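Alpha-fucosidase GH29 (Fusarium graminearum, PDB 4PSR) is a family 29 glycoside hydrolase that probably removes alpha-linked L-fucose from the carbohydrate chains of glycoproteins. Local coordinates at residues K318-K323 with F394-Q399; W287-P292 with D303-A308; L329-S334 with D404-R409; A27-Y32 with S115-A120; L295-W300 with S334-M339. All coordinates share one frame; numbering follows the deposited sequence.

Contact 1 of 5, residues K318-K323 with F394-Q399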
# COMPACT_ATOMS: atom_id res chain seq x y z
N LYS A 318 4.45 -6.61 20.24
CA LYS A 318 5.75 -6.00 20.00
C LYS A 318 5.67 -5.14 18.75
O LYS A 318 4.82 -5.36 17.89
CB LYS A 318 6.84 -7.05 19.84
CG LYS A 318 7.12 -7.86 21.11
CD LYS A 318 8.46 -8.59 21.04
CE LYS A 318 8.30 -10.04 20.65
NZ LYS A 318 7.65 -10.84 21.72
N TYR A 319 6.56 -4.17 18.64
CA TYR A 319 6.52 -3.21 17.55
C TYR A 319 7.84 -3.13 16.80
O TYR A 319 8.92 -3.38 17.36
CB TYR A 319 6.22 -1.82 18.12
CG TYR A 319 4.92 -1.74 18.90
CD1 TYR A 319 3.72 -1.84 18.26
CD2 TYR A 319 4.91 -1.53 20.26
CE1 TYR A 319 2.53 -1.76 18.93
CE2 TYR A 319 3.71 -1.44 20.95
CZ TYR A 319 2.52 -1.55 20.27
OH TYR A 319 1.30 -1.45 20.89
N TYR A 320 7.74 -2.72 15.55
CA TYR A 320 8.94 -2.38 14.79
C TYR A 320 9.37 -0.94 15.04
O TYR A 320 8.67 -0.16 15.67
CB TYR A 320 8.71 -2.63 13.32
CG TYR A 320 8.60 -4.11 13.01
CD1 TYR A 320 9.56 -5.01 13.45
CD2 TYR A 320 7.52 -4.59 12.31
CE1 TYR A 320 9.47 -6.37 13.17
CE2 TYR A 320 7.42 -5.97 12.01
CZ TYR A 320 8.39 -6.85 12.46
OH TYR A 320 8.32 -8.22 12.19
N SER A 321 10.57 -0.61 14.57
CA SER A 321 11.16 0.68 14.82
C SER A 321 10.72 1.75 13.82
O SER A 321 10.27 1.46 12.70
CB SER A 321 12.69 0.58 14.73
OG SER A 321 13.11 0.28 13.41
N SER A 322 10.83 3.01 14.25
CA SER A 322 10.64 4.18 13.39
C SER A 322 11.49 4.06 12.13
O SER A 322 11.02 4.31 11.03
CB SER A 322 10.99 5.44 14.18
OG SER A 322 10.17 5.53 15.33
N LYS A 323 12.75 3.68 12.29
CA LYS A 323 13.68 3.55 11.19
C LYS A 323 13.15 2.58 10.15
O LYS A 323 13.16 2.90 8.96
CB LYS A 323 15.07 3.14 11.69
CG LYS A 323 16.11 2.96 10.58
CD LYS A 323 17.45 2.45 11.12
CE LYS A 323 18.11 3.48 12.02
NZ LYS A 323 18.38 4.75 11.32
N PHE A 394 6.56 -12.08 4.16
CA PHE A 394 7.17 -11.08 5.03
C PHE A 394 7.80 -11.73 6.27
O PHE A 394 7.19 -12.60 6.90
CB PHE A 394 6.08 -10.10 5.46
CG PHE A 394 6.58 -8.91 6.22
CD1 PHE A 394 7.25 -7.89 5.58
CD2 PHE A 394 6.36 -8.80 7.59
CE1 PHE A 394 7.70 -6.79 6.28
CE2 PHE A 394 6.80 -7.70 8.29
CZ PHE A 394 7.47 -6.69 7.62
N THR A 395 9.00 -11.29 6.62
CA THR A 395 9.69 -11.74 7.82
C THR A 395 9.89 -10.57 8.79
O THR A 395 9.57 -10.66 9.97
CB THR A 395 11.05 -12.35 7.46
OG1 THR A 395 10.86 -13.38 6.49
CG2 THR A 395 11.73 -12.93 8.70
N ALA A 396 10.44 -9.48 8.27
CA ALA A 396 10.68 -8.28 9.06
C ALA A 396 10.81 -7.12 8.07
O ALA A 396 11.11 -7.34 6.89
CB ALA A 396 11.95 -8.42 9.90
N PRO A 397 10.53 -5.91 8.52
CA PRO A 397 10.61 -4.77 7.59
C PRO A 397 12.04 -4.38 7.23
O PRO A 397 12.93 -4.56 8.05
CB PRO A 397 9.93 -3.64 8.36
CG PRO A 397 10.13 -4.02 9.80
CD PRO A 397 10.03 -5.51 9.85
N LEU A 398 12.22 -3.84 6.03
CA LEU A 398 13.52 -3.29 5.60
C LEU A 398 14.10 -2.29 6.57
O LEU A 398 13.45 -1.31 6.94
CB LEU A 398 13.39 -2.57 4.27
CG LEU A 398 14.65 -1.86 3.74
CD1 LEU A 398 15.64 -2.92 3.30
CD2 LEU A 398 14.33 -0.91 2.59
N GLN A 399 15.35 -2.52 6.89
CA GLN A 399 16.17 -1.55 7.59
C GLN A 399 17.47 -1.47 6.84
O GLN A 399 18.21 -2.44 6.74
CB GLN A 399 16.43 -1.99 9.02
CG GLN A 399 15.24 -1.93 9.92
CD GLN A 399 15.63 -1.93 11.38
OE1 GLN A 399 16.44 -1.10 11.81
NE2 GLN A 399 15.08 -2.86 12.15
O HOH W 1 16.14 0.07 14.26
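P397 sets its CD over the centre of one face of the Y320 ring, and this proline-aromatic pair carries most of the apolar part of the contact. P397 CD stands 3.3 Å from the centroid of the Y320 ring and only 9° off its normal, a CH-pi arrangement in which the C-H groups of CD, polarised by the adjacent amide nitrogen, face the pi cloud. P397 CG follows toward the inner end of the ring, 3.6 Å from Y320 CG. Y320 reaches this place because its CG is anti to the carbonyl carbon (chi1 -69°), which sends the ring out from the backbone toward 394-399. F394 adds a second aromatic: Y320 CE2 comes to F394 CE2 at 4.1 Å, arriving at the edge of the phenylalanine near its plane. Proline suits the spot as a rigid, compact group, and tyrosine offers a broad apolar face with its hydroxyl at the far end.

The segment 318-323 ends the connection from barrel strand 300-305 and enters helix 322-334. S321 is the N-cap of that helix, its OG taking the backbone N-H of A324. Serine serves well here, being short enough to fold back onto the first turn.

The polar interactions run through solvent. One water gives a proton to Q399 OE1 at 2.7 Å and also lies 3.2 Å from S321 OG, tying the capping hydroxyl to the glutamine. Q399, extended beyond CG, crosses the K323 chain at about a right angle; there K323 CD touches Q399 OE1 at 3.8 Å, while the lysine bends away at its last two torsions.

Contact 2 of 5, residues W287-P292 with D303-A308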
# COMPACT_ATOMS: atom_id res chain seq x y z
N TRP A 287 -0.26 -4.95 -2.82
CA TRP A 287 0.68 -6.04 -2.61
C TRP A 287 0.77 -6.47 -1.19
O TRP A 287 0.57 -5.67 -0.26
CB TRP A 287 2.07 -5.60 -3.07
CG TRP A 287 2.23 -5.67 -4.55
CD1 TRP A 287 1.61 -4.90 -5.48
CD2 TRP A 287 3.07 -6.57 -5.27
NE1 TRP A 287 2.00 -5.26 -6.74
CE2 TRP A 287 2.90 -6.29 -6.64
CE3 TRP A 287 3.95 -7.59 -4.90
CZ2 TRP A 287 3.58 -6.99 -7.64
CZ3 TRP A 287 4.61 -8.30 -5.89
CH2 TRP A 287 4.43 -7.99 -7.24
N GLU A 288 1.15 -7.74 -1.01
CA GLU A 288 1.40 -8.32 0.31
C GLU A 288 2.45 -7.52 1.06
O GLU A 288 3.30 -6.88 0.46
CB GLU A 288 1.86 -9.77 0.15
CG GLU A 288 3.19 -9.93 -0.56
CD GLU A 288 3.37 -11.32 -1.16
OE1 GLU A 288 2.91 -12.31 -0.54
OE2 GLU A 288 3.95 -11.42 -2.26
N ARG A 289 2.43 -7.62 2.38
CA ARG A 289 3.35 -6.85 3.22
C ARG A 289 4.82 -7.00 2.80
O ARG A 289 5.31 -8.09 2.51
CB ARG A 289 3.16 -7.27 4.68
CG ARG A 289 3.75 -6.32 5.68
CD ARG A 289 3.42 -6.82 7.04
NE ARG A 289 4.03 -6.00 8.07
CZ ARG A 289 3.83 -6.20 9.36
NH1 ARG A 289 3.03 -7.19 9.74
NH2 ARG A 289 4.40 -5.40 10.25
N GLY A 290 5.52 -5.87 2.73
CA GLY A 290 6.87 -5.85 2.19
C GLY A 290 6.89 -5.28 0.79
O GLY A 290 7.90 -4.71 0.37
N GLY A 291 5.79 -5.45 0.05
CA GLY A 291 5.71 -5.04 -1.34
C GLY A 291 6.54 -5.87 -2.31
O GLY A 291 7.14 -6.87 -1.93
N PRO A 292 6.60 -5.44 -3.57
CA PRO A 292 7.38 -6.14 -4.59
C PRO A 292 8.90 -5.98 -4.40
O PRO A 292 9.37 -5.00 -3.83
CB PRO A 292 6.93 -5.46 -5.89
CG PRO A 292 6.63 -4.04 -5.44
CD PRO A 292 5.98 -4.21 -4.10
N ASP A 303 0.32 -2.52 2.11
CA ASP A 303 0.02 -2.21 3.52
C ASP A 303 1.15 -2.69 4.44
O ASP A 303 1.76 -3.73 4.19
CB ASP A 303 -1.28 -2.87 3.97
CG ASP A 303 -2.33 -2.81 2.91
OD1 ASP A 303 -2.73 -1.70 2.53
OD2 ASP A 303 -2.74 -3.91 2.43
N ASP A 304 1.43 -1.95 5.50
CA ASP A 304 2.40 -2.37 6.49
C ASP A 304 1.82 -2.09 7.87
O ASP A 304 0.69 -1.63 7.97
CB ASP A 304 3.73 -1.65 6.31
CG ASP A 304 4.92 -2.55 6.58
OD1 ASP A 304 4.93 -3.25 7.63
OD2 ASP A 304 5.83 -2.58 5.73
N ALA A 305 2.58 -2.37 8.94
CA ALA A 305 2.05 -2.22 10.29
C ALA A 305 3.17 -1.94 11.26
O ALA A 305 4.29 -2.41 11.05
CB ALA A 305 1.31 -3.50 10.68
N ILE A 306 2.92 -1.12 12.28
CA ILE A 306 3.92 -0.89 13.31
C ILE A 306 4.13 -2.22 14.09
O ILE A 306 5.17 -2.42 14.61
CB ILE A 306 3.56 0.34 14.25
CG1 ILE A 306 3.34 1.61 13.41
CG2 ILE A 306 4.64 0.57 15.28
CD1 ILE A 306 2.88 2.80 14.24
N SER A 307 3.03 -2.85 14.36
CA SER A 307 3.06 -4.05 15.15
C SER A 307 3.92 -5.10 14.48
O SER A 307 3.91 -5.25 13.27
CB SER A 307 1.65 -4.56 15.29
OG SER A 307 1.71 -5.85 15.82
N ALA A 308 4.72 -5.75 15.31
CA ALA A 308 5.56 -6.86 14.92
C ALA A 308 4.85 -8.15 15.28
O ALA A 308 5.40 -9.24 15.12
CB ALA A 308 6.87 -6.77 15.64
O HOH W 2 -0.87 -5.87 2.09
O HOH W 3 6.44 -3.77 9.52
O HOH W 4 4.02 -3.85 2.80
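A salt bridge between R289 and the buried D304 joins the loop that follows strand 284-287 to the C-terminal end of strand 300-305, neighbouring strands of the TIM barrel. The bound fucose lies at this end of the barrel, with the side chain of D303 about 5 Å away. The loop turns through a type II beta turn from E288 to G291, where glycine suits the positive phi of G290, and R289 projects from it along the strand. An arginine fits because its fully extended chain, CG anti to the backbone N (chi1 -164°), spans the distance and brings several N-H groups to the strand.

R289 NE donates to D304 OD1 at 2.9 Å, meeting that oxygen from above the carboxylate plane, and the two flat groups stand nearly perpendicular, 86° apart. D304 OD1 also takes the backbone N-H of A305 on its anti lone pair, which holds the carboxylate in place. A305 CB covers one face of the guanidinium, and W311, a neighbour of the fucose, makes a cation-pi contact with it. Farther along, R289 NH2 donates to S307 O at 3.1 Å, in the guanidinium plane and almost straight in line with the carbonyl bond.

Contact 3 of 5, residues L329-S334 with D404-R409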
# COMPACT_ATOMS: atom_id res chain seq x y z
N LEU A 329 8.88 2.94 3.85
CA LEU A 329 8.17 3.91 3.05
C LEU A 329 9.00 4.33 1.82
O LEU A 329 8.50 4.38 0.71
CB LEU A 329 7.83 5.13 3.91
CG LEU A 329 7.21 6.31 3.14
CD1 LEU A 329 5.90 5.92 2.47
CD2 LEU A 329 7.01 7.48 4.09
N LEU A 330 10.27 4.67 2.06
CA LEU A 330 11.13 5.11 0.96
C LEU A 330 11.28 4.02 -0.10
O LEU A 330 11.25 4.29 -1.31
CB LEU A 330 12.50 5.53 1.50
CG LEU A 330 12.49 6.79 2.38
CD1 LEU A 330 13.75 6.87 3.22
CD2 LEU A 330 12.30 8.06 1.54
N ASP A 331 11.45 2.77 0.35
CA ASP A 331 11.52 1.66 -0.56
C ASP A 331 10.27 1.55 -1.42
O ASP A 331 10.37 1.44 -2.63
CB ASP A 331 11.78 0.38 0.24
CG ASP A 331 12.09 -0.80 -0.66
OD1 ASP A 331 13.23 -0.88 -1.18
OD2 ASP A 331 11.24 -1.72 -0.81
N ARG A 332 9.09 1.57 -0.81
CA ARG A 332 7.85 1.42 -1.59
C ARG A 332 7.68 2.56 -2.58
O ARG A 332 7.31 2.34 -3.73
CB ARG A 332 6.60 1.34 -0.71
CG ARG A 332 6.58 0.28 0.43
CD ARG A 332 7.05 -1.10 0.01
NE ARG A 332 8.41 -1.45 0.41
CZ ARG A 332 8.77 -1.92 1.60
NH1 ARG A 332 10.06 -2.21 1.81
NH2 ARG A 332 7.88 -2.06 2.59
N VAL A 333 7.94 3.78 -2.14
CA VAL A 333 7.75 4.94 -2.99
C VAL A 333 8.71 4.89 -4.18
O VAL A 333 8.34 5.24 -5.29
CB VAL A 333 7.89 6.22 -2.18
CG1 VAL A 333 8.00 7.43 -3.06
CG2 VAL A 333 6.74 6.37 -1.18
N SER A 334 9.94 4.44 -3.94
CA SER A 334 10.94 4.35 -5.01
C SER A 334 10.56 3.31 -6.07
O SER A 334 11.03 3.36 -7.21
CB SER A 334 12.32 4.00 -4.43
OG SER A 334 12.45 2.64 -4.06
N ASP A 404 22.97 2.01 1.38
CA ASP A 404 21.73 1.88 0.61
C ASP A 404 21.22 3.24 0.17
O ASP A 404 21.21 4.18 0.96
CB ASP A 404 20.65 1.21 1.44
CG ASP A 404 21.07 -0.14 1.97
OD1 ASP A 404 21.33 -1.02 1.11
OD2 ASP A 404 21.07 -0.31 3.21
N ILE A 405 20.82 3.34 -1.09
CA ILE A 405 20.11 4.52 -1.57
C ILE A 405 18.82 4.15 -2.30
O ILE A 405 18.69 3.08 -2.91
CB ILE A 405 20.98 5.42 -2.48
CG1 ILE A 405 21.56 4.63 -3.65
CG2 ILE A 405 22.09 6.08 -1.66
CD1 ILE A 405 22.37 5.46 -4.63
N ARG A 406 17.85 5.06 -2.20
CA ARG A 406 16.57 4.96 -2.91
C ARG A 406 16.37 6.25 -3.71
O ARG A 406 16.66 7.35 -3.23
CB ARG A 406 15.41 4.74 -1.94
CG ARG A 406 15.49 3.40 -1.19
CD ARG A 406 15.37 2.23 -2.13
NE ARG A 406 15.37 0.93 -1.45
CZ ARG A 406 16.46 0.25 -1.14
NH1 ARG A 406 17.68 0.71 -1.40
NH2 ARG A 406 16.34 -0.93 -0.54
N PHE A 407 15.86 6.11 -4.92
CA PHE A 407 15.70 7.24 -5.83
C PHE A 407 14.24 7.68 -5.93
O PHE A 407 13.32 6.83 -5.93
CB PHE A 407 16.14 6.83 -7.23
CG PHE A 407 17.59 6.42 -7.34
CD1 PHE A 407 18.61 7.36 -7.15
CD2 PHE A 407 17.93 5.14 -7.69
CE1 PHE A 407 19.94 6.99 -7.30
CE2 PHE A 407 19.27 4.76 -7.82
CZ PHE A 407 20.27 5.69 -7.64
N THR A 408 14.01 8.97 -6.09
CA THR A 408 12.72 9.50 -6.52
C THR A 408 13.04 10.69 -7.42
O THR A 408 14.18 11.18 -7.41
CB THR A 408 11.85 9.98 -5.34
OG1 THR A 408 12.63 10.86 -4.52
CG2 THR A 408 11.32 8.82 -4.49
N ARG A 409 12.08 11.16 -8.22
CA ARG A 409 12.36 12.30 -9.10
C ARG A 409 11.17 13.23 -9.18
O ARG A 409 10.06 12.86 -8.81
CB ARG A 409 12.87 11.84 -10.47
CG ARG A 409 12.05 10.80 -11.18
CD ARG A 409 11.02 11.44 -12.03
NE ARG A 409 10.12 10.51 -12.70
CZ ARG A 409 9.09 10.92 -13.43
NH1 ARG A 409 8.87 12.22 -13.55
NH2 ARG A 409 8.28 10.05 -14.01
O HOH W 5 12.67 5.32 -8.16
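The guanidinium of R406 turns its NE side to the carboxylate of D331, with the two planes 60° apart. R406 NE gives its proton to D331 OD1 at 2.8 Å; D331 OD1 receives it on its anti lone pair, close to the guanidinium plane. R406 NH2 adds a weak bond to the same oxygen at 3.2 Å. A bend at chi2 (-64°) turns the arginine chain so that NE faces D331, and its NH1 donates to I405 O, so the group is held by its own strand as well.

Beside this pair S334 points from the last turn of helix 322-334 toward strand 405-409. Its OG, bonded back to D331 O, touches R406 CD at 3.5 Å, while S334 CB rests 3.4 Å from F407 O. A small serine lets helix and strand come this close: the axes of the two short segments approach to 7.7 Å and cross at 49°. V333 CG1 meets T408 CG2 at 3.9 Å.

The contact joins the last helix before the final barrel strand to the antiparallel sheet of the C-terminal domain. D331 OD2 serves R332 side-on and K335 as well, so one buried carboxylate answers three positive side chains; such surroundings would be expected to keep it ionised.

Contact 4 of 5, residues A27-Y32 with S115-A120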
# COMPACT_ATOMS: atom_id res chain seq x y z
N ALA A 27 0.39 11.26 -3.01
CA ALA A 27 0.15 11.15 -1.57
C ALA A 27 1.20 10.37 -0.80
O ALA A 27 1.59 10.80 0.28
CB ALA A 27 -1.22 10.56 -1.31
N LYS A 28 1.59 9.22 -1.35
CA LYS A 28 2.66 8.33 -0.86
C LYS A 28 2.40 7.56 0.41
O LYS A 28 2.71 6.36 0.46
CB LYS A 28 3.98 9.05 -0.71
CG LYS A 28 4.46 9.79 -2.00
CD LYS A 28 4.38 8.93 -3.26
CE LYS A 28 5.02 9.63 -4.43
NZ LYS A 28 4.84 8.85 -5.68
N PHE A 29 1.88 8.22 1.44
CA PHE A 29 1.81 7.67 2.79
C PHE A 29 0.43 7.91 3.36
O PHE A 29 -0.08 9.03 3.34
CB PHE A 29 2.87 8.36 3.68
CG PHE A 29 2.84 7.90 5.11
CD1 PHE A 29 3.02 6.55 5.46
CD2 PHE A 29 2.63 8.82 6.13
CE1 PHE A 29 2.97 6.14 6.81
CE2 PHE A 29 2.58 8.41 7.47
CZ PHE A 29 2.76 7.08 7.81
N GLY A 30 -0.20 6.82 3.81
CA GLY A 30 -1.47 6.87 4.52
C GLY A 30 -1.45 6.01 5.77
O GLY A 30 -0.52 5.22 5.99
N VAL A 31 -2.47 6.17 6.61
CA VAL A 31 -2.60 5.41 7.84
C VAL A 31 -4.03 4.89 8.01
O VAL A 31 -5.00 5.61 7.84
CB VAL A 31 -2.20 6.26 9.08
CG1 VAL A 31 -2.51 5.52 10.38
CG2 VAL A 31 -0.73 6.63 9.02
N TYR A 32 -4.15 3.63 8.41
CA TYR A 32 -5.43 3.06 8.79
C TYR A 32 -5.29 2.23 10.05
O TYR A 32 -4.19 2.11 10.59
CB TYR A 32 -6.14 2.29 7.65
CG TYR A 32 -5.66 0.91 7.21
CD1 TYR A 32 -6.58 -0.00 6.72
CD2 TYR A 32 -4.33 0.56 7.19
CE1 TYR A 32 -6.20 -1.23 6.27
CE2 TYR A 32 -3.92 -0.69 6.73
CZ TYR A 32 -4.86 -1.57 6.26
OH TYR A 32 -4.42 -2.81 5.78
N SER A 115 1.77 12.65 11.66
CA SER A 115 2.67 11.65 11.05
C SER A 115 3.02 11.94 9.59
O SER A 115 3.91 11.29 9.03
CB SER A 115 2.09 10.22 11.15
OG SER A 115 1.07 9.98 10.19
N GLY A 116 2.29 12.86 8.96
CA GLY A 116 2.46 13.17 7.56
C GLY A 116 1.55 12.38 6.62
O GLY A 116 1.69 12.46 5.41
N ALA A 117 0.60 11.63 7.17
CA ALA A 117 -0.36 10.87 6.36
C ALA A 117 -1.17 11.84 5.49
O ALA A 117 -1.64 12.87 5.99
CB ALA A 117 -1.29 10.14 7.28
N ARG A 118 -1.34 11.51 4.21
CA ARG A 118 -2.18 12.32 3.34
C ARG A 118 -3.52 11.65 3.07
O ARG A 118 -4.42 12.29 2.51
CB ARG A 118 -1.47 12.63 2.04
CG ARG A 118 -0.41 13.68 2.17
CD ARG A 118 -0.11 14.22 0.79
NE ARG A 118 0.72 15.40 0.82
CZ ARG A 118 1.23 15.94 -0.26
NH1 ARG A 118 0.97 15.40 -1.45
NH2 ARG A 118 1.98 17.02 -0.15
N PHE A 119 -3.66 10.39 3.47
CA PHE A 119 -4.96 9.70 3.51
C PHE A 119 -5.02 8.89 4.79
O PHE A 119 -3.98 8.41 5.25
CB PHE A 119 -5.27 8.85 2.25
CG PHE A 119 -4.22 7.80 1.86
CD1 PHE A 119 -4.51 6.45 2.00
CD2 PHE A 119 -3.03 8.15 1.24
CE1 PHE A 119 -3.59 5.49 1.61
CE2 PHE A 119 -2.10 7.19 0.86
CZ PHE A 119 -2.39 5.86 1.04
N ALA A 120 -6.21 8.73 5.34
CA ALA A 120 -6.38 8.05 6.60
C ALA A 120 -7.80 7.56 6.77
O ALA A 120 -8.73 8.11 6.16
CB ALA A 120 -6.00 8.99 7.77
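F119 and F29 reach across by different torsions. F119 CG sits between the backbone N and the carbonyl carbon (chi1 55°), which folds the ring back over G30; F29 CG is anti to the backbone N (chi1 178°) and carries its ring toward the turn at S115-A117. The F119 ring lies flat above the neighbouring strand, with G30 CA 3.6 Å from its centroid and 6° off the normal, a CH-pi contact. Glycine suits position 30 because a side chain on that face would fill the place of the ring. A27 CB meets the same ring at F119 CD2, 3.9 Å away. R118 runs extended past A27 to a salt bridge with D375.

Strands 29-33 and 119-125 are the first two of the parallel TIM barrel, and their pairing begins here. R118 N donates to F29 O at 2.9 Å, an almost straight bond. V31 N donates to F119 O at 3.0 Å, and a backbone bond between V31 and G121 completes the parallel bridge of V31 with A120. Y32, the next residue, touches the bound fucose.

On the face of F29 and V31 the partners are small: S115, G116 and A117. F29 presents its edge, CE2 touching S115 OG at 3.5 Å, while that hydroxyl is bonded to V112 O in the preceding helix. G116, with positive phi, closes helix 105-114 in a Schellman motif. V31 CG2 packs on A117 CB at 4.0 Å.

Contact 5 of 5, residues L295-W300 with S334-M339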
# COMPACT_ATOMS: atom_id res chain seq x y z
N LEU A 295 10.72 -2.65 -9.15
CA LEU A 295 9.86 -1.54 -9.57
C LEU A 295 8.74 -2.05 -10.46
O LEU A 295 9.00 -2.57 -11.56
CB LEU A 295 10.73 -0.51 -10.32
CG LEU A 295 10.16 0.90 -10.54
CD1 LEU A 295 11.28 1.88 -10.95
CD2 LEU A 295 9.08 0.92 -11.59
N VAL A 296 7.52 -1.88 -9.99
CA VAL A 296 6.33 -2.39 -10.68
C VAL A 296 5.51 -1.26 -11.27
O VAL A 296 5.33 -0.21 -10.63
CB VAL A 296 5.49 -3.18 -9.65
CG1 VAL A 296 4.09 -3.52 -10.15
CG2 VAL A 296 6.23 -4.46 -9.23
N ARG A 297 5.00 -1.47 -12.48
CA ARG A 297 4.06 -0.55 -13.11
C ARG A 297 2.88 -1.39 -13.61
O ARG A 297 3.08 -2.52 -14.07
CB ARG A 297 4.71 0.19 -14.28
CG ARG A 297 5.96 0.98 -13.86
CD ARG A 297 6.55 1.78 -15.00
NE ARG A 297 7.67 2.61 -14.57
CZ ARG A 297 7.53 3.77 -13.94
NH1 ARG A 297 6.33 4.26 -13.67
NH2 ARG A 297 8.61 4.44 -13.57
N PRO A 298 1.65 -0.85 -13.54
CA PRO A 298 1.34 0.53 -13.15
C PRO A 298 1.35 0.75 -11.65
O PRO A 298 1.59 -0.17 -10.84
CB PRO A 298 -0.06 0.74 -13.73
CG PRO A 298 -0.66 -0.62 -13.65
CD PRO A 298 0.44 -1.56 -13.99
N TYR A 299 1.05 1.99 -11.29
CA TYR A 299 1.06 2.43 -9.88
C TYR A 299 0.28 1.47 -8.98
O TYR A 299 -0.83 1.04 -9.32
CB TYR A 299 0.44 3.84 -9.78
CG TYR A 299 1.02 4.63 -8.63
CD1 TYR A 299 2.15 5.43 -8.80
CD2 TYR A 299 0.48 4.52 -7.34
CE1 TYR A 299 2.71 6.10 -7.73
CE2 TYR A 299 1.05 5.20 -6.26
CZ TYR A 299 2.16 5.96 -6.48
OH TYR A 299 2.76 6.61 -5.46
N TRP A 300 0.86 1.14 -7.84
CA TRP A 300 0.34 0.12 -6.93
C TRP A 300 0.43 0.63 -5.48
O TRP A 300 0.93 1.75 -5.22
CB TRP A 300 1.13 -1.22 -7.11
CG TRP A 300 2.59 -0.99 -6.98
CD1 TRP A 300 3.43 -0.61 -7.97
CD2 TRP A 300 3.37 -1.01 -5.78
NE1 TRP A 300 4.70 -0.41 -7.47
CE2 TRP A 300 4.68 -0.62 -6.12
CE3 TRP A 300 3.10 -1.32 -4.45
CZ2 TRP A 300 5.71 -0.54 -5.18
CZ3 TRP A 300 4.12 -1.22 -3.50
CH2 TRP A 300 5.41 -0.84 -3.89
N SER A 334 9.94 4.44 -3.94
CA SER A 334 10.94 4.35 -5.01
C SER A 334 10.56 3.31 -6.07
O SER A 334 11.03 3.36 -7.21
CB SER A 334 12.32 4.00 -4.43
OG SER A 334 12.45 2.64 -4.06
N LYS A 335 9.73 2.33 -5.69
CA LYS A 335 9.32 1.24 -6.59
C LYS A 335 7.96 1.50 -7.24
O LYS A 335 7.40 0.57 -7.84
CB LYS A 335 9.30 -0.08 -5.82
CG LYS A 335 10.66 -0.61 -5.44
CD LYS A 335 10.53 -1.71 -4.41
CE LYS A 335 11.86 -2.41 -4.10
NZ LYS A 335 11.70 -3.36 -2.96
N ASN A 336 7.46 2.73 -7.15
CA ASN A 336 6.25 3.23 -7.84
C ASN A 336 4.97 2.88 -7.11
O ASN A 336 3.91 2.68 -7.76
CB ASN A 336 6.23 2.78 -9.32
CG ASN A 336 5.21 3.50 -10.16
OD1 ASN A 336 5.09 4.72 -10.13
ND2 ASN A 336 4.49 2.72 -10.96
N GLY A 337 5.03 2.88 -5.79
CA GLY A 337 3.87 2.61 -4.95
C GLY A 337 3.63 3.59 -3.82
O GLY A 337 4.47 4.44 -3.54
N ASN A 338 2.47 3.44 -3.18
CA ASN A 338 2.18 4.05 -1.87
C ASN A 338 2.29 3.01 -0.76
O ASN A 338 2.12 1.81 -1.01
CB ASN A 338 0.76 4.63 -1.80
CG ASN A 338 0.57 5.88 -2.63
OD1 ASN A 338 1.50 6.51 -3.08
ND2 ASN A 338 -0.69 6.23 -2.84
N MET A 339 2.49 3.47 0.47
CA MET A 339 2.46 2.62 1.66
C MET A 339 1.36 3.07 2.58
O MET A 339 1.32 4.24 3.01
CB MET A 339 3.80 2.66 2.42
CG MET A 339 3.89 1.58 3.50
SD MET A 339 5.46 1.51 4.35
CE MET A 339 5.13 2.82 5.45
O HOH W 6 5.22 6.59 -12.16
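A Schellman motif that closes helix 322-334 and leads into the last barrel strand is gripped here by the segment 295-300, with N336 and W300 at its centre. N336, the C' residue with positive phi, has CG anti to its backbone N (chi1 -167°), which turns the amide toward the loop. There N336 ND2 donates to V296 O at 3.1 Å, in the carbonyl plane and on a lone pair; the same nitrogen also bonds E531 in helix 526-532. N336 OD1 takes a proton from a water that R297 NH1 also holds, and R297 NH1 forms a salt bridge with the same E531. Asparagine suits this place, since it tolerates positive phi and offers both a donor and an acceptor.

K335 O is gripped twice, by W300 NE1 at 2.9 Å in the indole plane and by V296 N at 3.3 Å, the two donors coming from opposite faces of the carbonyl. The peptide after N336 passes between two aromatic rings. G337 CA lies 3.6 Å from the centroid of the W300 six-membered ring, a CH-pi contact for which a residue without side chain leaves room, while N336 O stands over the centre of the Y299 ring.

W300 and G337 also form a parallel bridge between strands 300-305 and 337-343, the seventh and eighth of the TIM barrel, and N338 N donates to W300 O at 3.1 Å. The Y299 hydroxyl donates to N338 OD1 at 2.7 Å from above the carbonyl plane, ring and amide standing 74° apart, and K28 NZ bonds the same hydroxyl.

How the contacts relate
Contacts 2, 4 and 5 belong to the eight-stranded barrel: contact 4 pairs the first two strands, contact 5 the seventh and eighth, and contact 2 fastens a loop to the seventh. Their centres are 14 to 16 Å apart; contacts 4 and 5 meet where strand 337-343 closes the barrel against strand 29-33. S334 is shared by contacts 3 and 5, their centres about 10 Å apart. Contact 4 comes first along the chain; contacts 2 and 5 cross, as do 1 and 3. Contact 1, which touches contact 2, lies at the start of helix 322-334, and contact 3, joining the barrel to the C-terminal sheet, at its end, just before the strand that closes the barrel.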